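Local coordinates for lysin (Bacillus phage PBC5, PDB 6ILU), which probably binds the Bacillus cell wall through this SH3b-type domain, the cell-wall-binding part of a phage endolysin, at residues S84-P87 and V88-V92. Sequence-based numbering, arbitrary orientation.
Sequences SKYP and VGWGV. With SO4 (sulfate ion), chain F; SO4 (sulfate ion), chain G.
The W90 side chain swings away from its own amide (chi1 -179°) and that of Y86 turns back beside its N (chi1 -49°), which brings the indole and the phenol ring one over the other at the surface of the loop that joins strands 75-84 and 92-95 of this SH3b cell-wall-binding domain. They form an offset stack: the planes are 8° from parallel, and the centroid of the Y86 ring is 4.2 Å from that of the five-membered ring of W90. The shift puts NE1 of W90 over the rim of the phenol, 3.5 Å from CG of Y86, while CB of Y86 sits over the pyrrole face in a CH-pi contact. CB of K85 lies over the centre of the other phenol face. The hydroxyl of Y86 bonds to ND1 of H134, which restrains the outer end of the ring. P87 meets the indole obliquely, its CD 4.1 Å from CE3 of W90.

P87 to W90 make a type II beta turn, closed by W90 N to P87 O at 3.1 Å. G89, the third residue of the turn, takes the positive phi that this type requires. Before the turn, OG of S84 accepts from Y86 N at 2.9 Å, an ST turn at the end of strand 75-84. CG2 of V92, where strand 92-95 begins, touches S84 OG and, obliquely to the ring, CD1 of Y86. V88 N donates to a sulfate, probably from the crystallisation liquor. A single water links the two halves of the loop, 2.6 Å from S84 OG and within hydrogen-bonding distance of the carbonyl oxygens of P87 (O at 3.0 Å) and W90 (O at 2.7 Å).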
loop_
_atom_site.group_PDB
_atom_site.type_symbol
_atom_site.label_atom_id
_atom_site.label_comp_id
_atom_site.label_asym_id
_atom_site.label_seq_id
_atom_site.Cartn_x
_atom_site.Cartn_y
_atom_site.Cartn_z
ATOM N N SER A 84 -8.731 2.762 -13.326
ATOM C CA SER A 84 -8.794 3.898 -14.273
ATOM C C SER A 84 -10.113 4.674 -14.167
ATOM O O SER A 84 -11.190 4.084 -13.951
ATOM C CB SER A 84 -8.615 3.402 -15.722
ATOM O OG SER A 84 -8.739 4.482 -16.632
ATOM N N LYS A 85 -10.037 5.995 -14.359
ATOM C CA LYS A 85 -11.251 6.799 -14.476
ATOM C C LYS A 85 -11.859 6.688 -15.875
ATOM O O LYS A 85 -12.967 7.153 -16.094
ATOM C CB LYS A 85 -10.979 8.291 -14.176
ATOM C CG LYS A 85 -10.664 8.599 -12.713
ATOM C CD LYS A 85 -10.509 10.107 -12.518
ATOM C CE LYS A 85 -10.219 10.443 -11.047
ATOM N NZ LYS A 85 -9.930 11.929 -10.908
ATOM N N TYR A 86 -11.140 6.080 -16.810
ATOM C CA TYR A 86 -11.489 6.170 -18.237
ATOM C C TYR A 86 -11.963 4.818 -18.743
ATOM O O TYR A 86 -11.675 3.802 -18.109
ATOM C CB TYR A 86 -10.276 6.660 -19.034
ATOM C CG TYR A 86 -9.641 7.886 -18.431
ATOM C CD1 TYR A 86 -8.478 7.777 -17.690
ATOM C CD2 TYR A 86 -10.193 9.144 -18.616
ATOM C CE1 TYR A 86 -7.885 8.876 -17.122
ATOM C CE2 TYR A 86 -9.602 10.266 -18.041
ATOM C CZ TYR A 86 -8.452 10.115 -17.300
ATOM O OH TYR A 86 -7.851 11.193 -16.705
ATOM N N PRO A 87 -12.663 4.796 -19.900
ATOM C CA PRO A 87 -13.179 3.512 -20.380
ATOM C C PRO A 87 -12.067 2.524 -20.724
ATOM O O PRO A 87 -10.925 2.914 -20.923
ATOM C CB PRO A 87 -13.995 3.888 -21.626
ATOM C CG PRO A 87 -13.659 5.281 -21.966
ATOM C CD PRO A 87 -13.034 5.935 -20.754
ATOM N N VAL A 88 -12.411 1.246 -20.790
ATOM C CA VAL A 88 -11.453 0.247 -21.234
ATOM C C VAL A 88 -10.937 0.547 -22.650
ATOM O O VAL A 88 -11.714 0.801 -23.605
ATOM C CB VAL A 88 -12.061 -1.163 -21.198
ATOM C CG1 VAL A 88 -11.050 -2.157 -21.720
ATOM C CG2 VAL A 88 -12.483 -1.511 -19.782
ATOM N N GLY A 89 -9.618 0.573 -22.771
ATOM C CA GLY A 89 -8.959 0.831 -24.040
ATOM C C GLY A 89 -8.348 2.224 -24.068
ATOM O O GLY A 89 -7.549 2.525 -24.941
ATOM N N TRP A 90 -8.708 3.047 -23.085
ATOM C CA TRP A 90 -8.184 4.417 -22.973
ATOM C C TRP A 90 -6.901 4.350 -22.165
ATOM O O TRP A 90 -6.915 3.993 -20.981
ATOM C CB TRP A 90 -9.249 5.310 -22.326
ATOM C CG TRP A 90 -8.915 6.773 -22.140
ATOM C CD1 TRP A 90 -7.928 7.310 -21.356
ATOM C CD2 TRP A 90 -9.648 7.863 -22.676
ATOM N NE1 TRP A 90 -7.992 8.687 -21.422
ATOM C CE2 TRP A 90 -9.047 9.052 -22.206
ATOM C CE3 TRP A 90 -10.755 7.952 -23.520
ATOM C CZ2 TRP A 90 -9.509 10.330 -22.585
ATOM C CZ3 TRP A 90 -11.234 9.226 -23.885
ATOM C CH2 TRP A 90 -10.602 10.386 -23.405
ATOM N N GLY A 91 -5.777 4.638 -22.808
ATOM C CA GLY A 91 -4.492 4.394 -22.173
ATOM C C GLY A 91 -4.180 5.298 -20.982
ATOM O O GLY A 91 -4.469 6.498 -21.007
ATOM N N VAL A 92 -3.562 4.715 -19.948
ATOM C CA VAL A 92 -3.134 5.501 -18.797
ATOM C C VAL A 92 -1.639 5.238 -18.599
ATOM O O VAL A 92 -1.232 4.076 -18.460
ATOM C CB VAL A 92 -3.912 5.126 -17.520
ATOM C CG1 VAL A 92 -3.352 5.887 -16.291
ATOM C CG2 VAL A 92 -5.430 5.424 -17.731
HETATM S S SO4 F . -16.309 0.780 -21.066
HETATM O O1 SO4 F . -16.465 -0.620 -20.680
HETATM O O2 SO4 F . -15.469 1.434 -20.071
HETATM O O3 SO4 F . -17.614 1.443 -21.106
HETATM O O4 SO4 F . -15.685 0.862 -22.386
HETATM S S SO4 G . -11.755 11.119 -6.995
HETATM O O1 SO4 G . -10.975 9.908 -7.248
HETATM O O2 SO4 G . -11.501 11.641 -5.645
HETATM O O3 SO4 G . -13.176 10.804 -7.144
HETATM O O4 SO4 G . -11.378 12.132 -7.979
HETATM O O HOH W 1 -8.697 3.375 -19.037
#